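Local atomic coordinates of ribose 5-phosphate isomerase RpiB (Thermoanaerobacter tengcongensis, PDB entry 4EGS), a protein that probably removes phosphate from phosphotyrosine with its N-terminal low molecular weight phosphatase domain, the part described here, and probably, as a full-length protein, interconverts aldoses and ketoses. Residues K137-I141 against K142-G146; S104-E107 against E108-K111; M50-G53 against I54-K58. One frame throughout, in Å; residues are numbered along the deposited sequence.

Interaction 1. Residues K137-I141 against K142-G146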
# COMPACT_ATOMS: atom_id res chain seq x y z
N LYS A 137 -13.05 2.66 -6.52
CA LYS A 137 -11.98 3.23 -5.71
C LYS A 137 -12.45 4.45 -4.92
O LYS A 137 -11.65 5.10 -4.25
CB LYS A 137 -10.76 3.56 -6.57
CG LYS A 137 -11.06 4.40 -7.80
CD LYS A 137 -9.82 4.54 -8.68
CE LYS A 137 -10.12 5.30 -9.95
NZ LYS A 137 -8.91 5.41 -10.82
N ILE A 138 -13.74 4.75 -4.99
CA ILE A 138 -14.30 5.88 -4.26
C ILE A 138 -14.91 5.45 -2.93
O ILE A 138 -15.84 4.64 -2.89
CB ILE A 138 -15.39 6.61 -5.07
CG1 ILE A 138 -14.82 7.14 -6.38
CG2 ILE A 138 -15.98 7.75 -4.25
CD1 ILE A 138 -15.85 7.81 -7.27
N PHE A 139 -14.38 5.99 -1.84
CA PHE A 139 -14.91 5.71 -0.51
C PHE A 139 -14.86 6.96 0.35
O PHE A 139 -14.22 7.95 -0.01
CB PHE A 139 -14.13 4.58 0.16
CG PHE A 139 -14.08 3.31 -0.64
CD1 PHE A 139 -12.96 2.97 -1.37
CD2 PHE A 139 -15.17 2.45 -0.66
CE1 PHE A 139 -12.91 1.80 -2.11
CE2 PHE A 139 -15.14 1.28 -1.40
CZ PHE A 139 -14.01 0.96 -2.12
N THR A 140 -15.54 6.92 1.49
CA THR A 140 -15.50 8.02 2.45
C THR A 140 -14.34 7.79 3.43
O THR A 140 -13.95 6.65 3.68
CB THR A 140 -16.86 8.19 3.18
OG1 THR A 140 -17.42 9.48 2.86
CG2 THR A 140 -16.73 8.06 4.69
N ILE A 141 -13.78 8.88 3.94
CA ILE A 141 -12.61 8.82 4.81
C ILE A 141 -12.84 7.96 6.07
O ILE A 141 -11.90 7.35 6.58
CB ILE A 141 -12.14 10.25 5.21
CG1 ILE A 141 -10.76 10.21 5.87
CG2 ILE A 141 -13.17 10.93 6.11
CD1 ILE A 141 -9.62 10.31 4.88
N LYS A 142 -14.08 7.91 6.55
CA LYS A 142 -14.41 7.14 7.74
C LYS A 142 -14.76 5.70 7.39
O LYS A 142 -14.37 4.77 8.10
CB LYS A 142 -15.59 7.79 8.48
CG LYS A 142 -15.30 9.20 8.98
CD LYS A 142 -14.58 9.19 10.32
CE LYS A 142 -15.55 9.37 11.47
NZ LYS A 142 -16.36 10.60 11.31
N GLU A 143 -15.48 5.51 6.29
CA GLU A 143 -15.95 4.18 5.91
C GLU A 143 -14.82 3.28 5.43
O GLU A 143 -14.92 2.05 5.51
CB GLU A 143 -17.05 4.26 4.84
CG GLU A 143 -16.54 4.13 3.41
CD GLU A 143 -17.65 4.20 2.39
OE1 GLU A 143 -17.35 4.34 1.19
OE2 GLU A 143 -18.83 4.11 2.78
N PHE A 144 -13.74 3.88 4.93
CA PHE A 144 -12.61 3.11 4.43
C PHE A 144 -11.85 2.45 5.58
O PHE A 144 -11.28 1.37 5.43
CB PHE A 144 -11.67 3.98 3.60
CG PHE A 144 -10.53 3.22 2.98
CD1 PHE A 144 -10.70 2.55 1.78
CD2 PHE A 144 -9.29 3.17 3.59
CE1 PHE A 144 -9.65 1.85 1.20
CE2 PHE A 144 -8.24 2.47 3.02
CZ PHE A 144 -8.42 1.81 1.82
N VAL A 145 -11.84 3.11 6.74
CA VAL A 145 -11.18 2.57 7.91
C VAL A 145 -12.18 1.85 8.82
O VAL A 145 -11.90 1.60 9.99
CB VAL A 145 -10.43 3.66 8.71
CG1 VAL A 145 -9.31 4.25 7.86
CG2 VAL A 145 -11.38 4.75 9.17
N GLY A 146 -13.34 1.51 8.26
CA GLY A 146 -14.33 0.72 8.97
C GLY A 146 -15.28 1.51 9.85
O GLY A 146 -16.13 0.93 10.53
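E143 OE1 is gripped by the backbone N-H of T140 and by the ammonium group of K124, which reaches it from helix 121-130. The hydrogen bond from T140 N to E143 OE1 measures 3.2 Å with an N-H...O angle of 155°, and the donor arrives from above the carboxylate plane. The glutamate is long enough to fold back over the turn that leaves strand 138-140, the outermost strand on its side of the parallel sheet: its chain is extended beyond CG, and CG itself lies 3.5 Å from T140 N. The carboxylate thus turns back onto an N-H three residues earlier. Residues 142-144 have helical backbone angles but lack the regular bond pattern, and a type I beta turn from E143 to G146 follows. A second tie spans the bend where F144 N donates to T140 O at 3.0 Å. Threonine adds a compact methyl here, its CG2 sitting against E143 CB at 3.8 Å.

OE1 also lies at the edge of the F139 ring, close to the ring plane and 3.4 Å from F139 CD2, the two side chains crossing at about a right angle. F144 approaches the same phenylalanine obliquely. Its CG is anti to the backbone N (chi1 -176°), which carries the ring alongside the strand, and F144 CD1 meets F139 CD1 at 3.9 Å with the planes 46° apart. Large flat side chains suit this spot, since F144 also packs on L115 and L117 of the neighbouring strand and on L176 of the last helix. V145 CG2 rests 3.7 Å from I141 O.

A carboxylate with an ammonium and an amide N-H as partners is likely to stay ionised, so E143 can join the edge strand to helix 121-130 while its oxygen borders an aromatic edge.

Interaction 2. Residues S104-E107 against E108-K111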
# COMPACT_ATOMS: atom_id res chain seq x y z
N SER A 104 -10.20 22.42 -8.64
CA SER A 104 -11.47 21.75 -8.88
C SER A 104 -11.21 20.40 -9.55
O SER A 104 -10.35 20.29 -10.42
CB SER A 104 -12.39 22.62 -9.75
OG SER A 104 -13.65 22.00 -9.94
N LEU A 105 -11.94 19.39 -9.11
CA LEU A 105 -11.71 18.02 -9.57
C LEU A 105 -12.04 17.83 -11.05
O LEU A 105 -13.08 18.29 -11.54
CB LEU A 105 -12.50 17.03 -8.70
CG LEU A 105 -12.11 15.55 -8.79
CD1 LEU A 105 -12.10 14.93 -7.40
CD2 LEU A 105 -13.06 14.80 -9.70
N ARG A 106 -11.14 17.17 -11.77
CA ARG A 106 -11.31 16.91 -13.19
C ARG A 106 -11.34 15.41 -13.45
O ARG A 106 -11.77 14.64 -12.59
CB ARG A 106 -10.15 17.53 -13.98
CG ARG A 106 -9.68 18.87 -13.43
CD ARG A 106 -8.23 19.11 -13.80
NE ARG A 106 -7.60 20.10 -12.93
CZ ARG A 106 -7.10 19.82 -11.73
NH1 ARG A 106 -7.16 18.59 -11.25
NH2 ARG A 106 -6.54 20.78 -11.00
N GLU A 107 -10.87 15.00 -14.62
CA GLU A 107 -10.77 13.57 -14.93
C GLU A 107 -9.33 13.10 -14.76
O GLU A 107 -9.06 11.91 -14.65
CB GLU A 107 -11.26 13.29 -16.35
CG GLU A 107 -11.88 11.91 -16.51
CD GLU A 107 -12.02 11.50 -17.96
OE1 GLU A 107 -12.86 10.62 -18.26
OE2 GLU A 107 -11.29 12.05 -18.81
N GLU A 108 -8.41 14.06 -14.73
CA GLU A 108 -6.98 13.77 -14.59
C GLU A 108 -6.66 13.17 -13.22
O GLU A 108 -5.83 12.27 -13.11
CB GLU A 108 -6.17 15.05 -14.80
CG GLU A 108 -5.01 14.90 -15.78
CD GLU A 108 -4.28 16.21 -16.02
OE1 GLU A 108 -4.01 16.54 -17.19
OE2 GLU A 108 -3.96 16.90 -15.02
N ASP A 109 -7.32 13.68 -12.19
CA ASP A 109 -7.04 13.27 -10.82
C ASP A 109 -7.61 11.90 -10.48
O ASP A 109 -6.99 11.13 -9.75
CB ASP A 109 -7.56 14.32 -9.82
CG ASP A 109 -8.10 15.56 -10.50
OD1 ASP A 109 -8.75 15.42 -11.56
OD2 ASP A 109 -7.87 16.67 -9.98
N LEU A 110 -8.80 11.60 -11.00
CA LEU A 110 -9.47 10.34 -10.70
C LEU A 110 -8.78 9.14 -11.32
O LEU A 110 -8.64 8.09 -10.69
CB LEU A 110 -10.94 10.40 -11.13
CG LEU A 110 -11.95 10.45 -9.99
CD1 LEU A 110 -11.55 11.50 -8.96
CD2 LEU A 110 -13.34 10.74 -10.52
N LYS A 111 -8.34 9.28 -12.57
CA LYS A 111 -7.65 8.21 -13.28
C LYS A 111 -6.31 7.87 -12.63
O LYS A 111 -5.95 6.70 -12.51
CB LYS A 111 -7.43 8.58 -14.74
CG LYS A 111 -8.68 8.51 -15.61
CD LYS A 111 -8.42 9.13 -16.97
CE LYS A 111 -9.51 8.77 -17.97
NZ LYS A 111 -9.49 7.31 -18.30
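R106 and D109 cross at about a right angle as whole side chains, yet their flat ends lie nearly in one plane at the entry to helix 108-112, within the parallel-sheet alpha/beta fold of the phosphatase domain. Guanidinium and carboxylate are only 18° apart, and the aspartate meets the arginine at its edge, close to the guanidinium plane. The pair forms a salt bridge from R106 NH1 to D109 OD2; its modelled 2.4 Å is too short to be taken literally. The other oxygen serves the backbone: R106 N donates to D109 OD1 at 3.0 Å, reaching it from above the carboxylate plane. D109 thus holds both ends of one arginine, its main chain and its charged tip. A chi1 of -6°, far from any staggered value, turns the short carboxylate back toward the loop. One face of the guanidinium carries S104 O, 3.5 Å above its centre.

On the inner side the leucines also meet at about a right angle. L105 CD2 touches L110 CD1 at 3.7 Å, and both branched side chains pack on Y131, with L105 also against V40 and L110 against L38 of strand 36-41; apolar residues fit this face because it turns into the core.

Along the outer side E107 and K111 cross obliquely. Their backbones share only a weak bond, K111 N to E107 O at 3.4 Å, and both side chains touch Y134. Their opposite charges lie near each other without contact: K111 CE rests 3.7 Å from E107 CD, while K111 NZ stays 4.7 Å from E107 OE1.

Interaction 3. Residues M50-G53 against I54-K58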
# COMPACT_ATOMS: atom_id res chain seq x y z
N MET A 50 -5.51 19.71 4.49
CA MET A 50 -5.05 19.24 5.79
C MET A 50 -4.82 17.73 5.78
O MET A 50 -3.78 17.25 6.22
CB MET A 50 -6.04 19.62 6.89
CG MET A 50 -6.01 21.09 7.28
SD MET A 50 -7.40 21.59 8.31
CE MET A 50 -7.02 20.76 9.85
N ALA A 51 -5.81 16.99 5.27
CA ALA A 51 -5.72 15.54 5.17
C ALA A 51 -4.52 15.14 4.31
O ALA A 51 -3.81 14.19 4.62
CB ALA A 51 -7.00 14.96 4.60
N GLU A 52 -4.32 15.87 3.22
CA GLU A 52 -3.18 15.64 2.34
C GLU A 52 -1.87 15.99 3.04
O GLU A 52 -0.88 15.28 2.91
CB GLU A 52 -3.32 16.48 1.07
CG GLU A 52 -2.09 16.50 0.19
CD GLU A 52 -2.14 17.59 -0.86
OE1 GLU A 52 -1.20 17.68 -1.67
OE2 GLU A 52 -3.12 18.37 -0.85
N GLY A 53 -1.89 17.10 3.78
CA GLY A 53 -0.70 17.61 4.43
C GLY A 53 -0.08 16.66 5.45
O GLY A 53 1.09 16.32 5.34
N ILE A 54 -0.87 16.25 6.44
CA ILE A 54 -0.33 15.41 7.51
C ILE A 54 -0.13 13.95 7.07
O ILE A 54 0.68 13.24 7.65
CB ILE A 54 -1.19 15.48 8.80
CG1 ILE A 54 -2.12 14.27 8.93
CG2 ILE A 54 -1.95 16.79 8.87
CD1 ILE A 54 -3.40 14.40 8.14
N PHE A 55 -0.85 13.52 6.04
CA PHE A 55 -0.65 12.19 5.48
C PHE A 55 0.76 12.06 4.95
O PHE A 55 1.48 11.12 5.28
CB PHE A 55 -1.65 11.89 4.36
CG PHE A 55 -1.42 10.57 3.67
CD1 PHE A 55 -2.02 9.41 4.14
CD2 PHE A 55 -0.61 10.49 2.54
CE1 PHE A 55 -1.81 8.20 3.51
CE2 PHE A 55 -0.40 9.28 1.91
CZ PHE A 55 -1.00 8.14 2.39
N ASN A 56 1.15 13.02 4.11
CA ASN A 56 2.50 13.05 3.57
C ASN A 56 3.55 13.15 4.67
O ASN A 56 4.53 12.42 4.66
CB ASN A 56 2.67 14.21 2.57
CG ASN A 56 1.93 13.97 1.27
OD1 ASN A 56 1.71 12.82 0.87
ND2 ASN A 56 1.54 15.04 0.60
N ALA A 57 3.31 14.03 5.63
CA ALA A 57 4.21 14.19 6.77
C ALA A 57 4.38 12.88 7.54
O ALA A 57 5.46 12.59 8.05
CB ALA A 57 3.71 15.29 7.70
N LYS A 58 3.31 12.09 7.61
CA LYS A 58 3.39 10.76 8.19
C LYS A 58 4.03 9.80 7.20
O LYS A 58 4.82 8.94 7.57
CB LYS A 58 2.00 10.26 8.59
CG LYS A 58 1.38 10.97 9.78
CD LYS A 58 0.05 10.33 10.15
CE LYS A 58 -0.75 11.19 11.12
NZ LYS A 58 -0.11 11.30 12.45
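I54 bends back over the carbonyls of the preceding turn in helix 47-61, the connecting helix of the beta-alpha-beta unit formed with strands 36-41 and 67-72. Its chi1 of 100° is away from the staggered positions, and both branches come against backbone oxygens: I54 CG2 lies 3.3 Å from M50 O, and I54 CD1 lies 3.6 Å from A51 O. The branched chain thereby covers the helix backbone while packing against L89 of helix 83-93. The helical bond from I54 N to M50 O is nearly straight at 3.1 Å. M50, long and unbranched, extends from the same helix into the seam between helices 83-93 and 159-179.

N56 also folds back one turn. With CG beside its own backbone N (chi1 -72°), the amide comes close to the carbonyl of E52, where N56 ND2 lies within 3.4 Å of E52 O at an angle too poor for a hydrogen bond. The same nitrogen sits 3.9 Å from E52 CG. E52 instead runs straight out, extended beyond CG, and the carboxylate and amide planes stand 83° apart. Each polar end finds its partner along strand 67-72: E52 OE2 bonds S70 OG, and N56 OD1 accepts the backbone N-H of A68. Through these two bonds the helix is held to strand 67-72.

G53 has no side chain, and its carbonyl takes the N-H of A57 in the ordinary helical way. F55 CB sits 3.2 Å from A51 O, while CG, anti to the backbone N, takes the ring away to pack on W66 and A68. N56 OD1 lies at the edge of that ring, in its plane, 3.7 Å from F55 CD2.

Overall arrangement
From the N terminus the three contacts follow in series, interaction 3, then interaction 2, then interaction 1; each is local, and none nests in or crosses another. Interaction 3 lies within helix 47-61, just beyond the run C41 to R47, which with D153 lines the bicarbonate pocket. Interaction 2 closes the short turn from a loop into helix 108-112, and interaction 1 the turn that leaves edge strand 138-140. Interactions 1 and 2 touch where K137 NZ probably donates to L110 O, joining the residue just before strand 138-140 to helix 108-112. Interaction 3 touches neither, its nearest atoms about 5 Å from those of interaction 1 and about 10 Å from those of interaction 2.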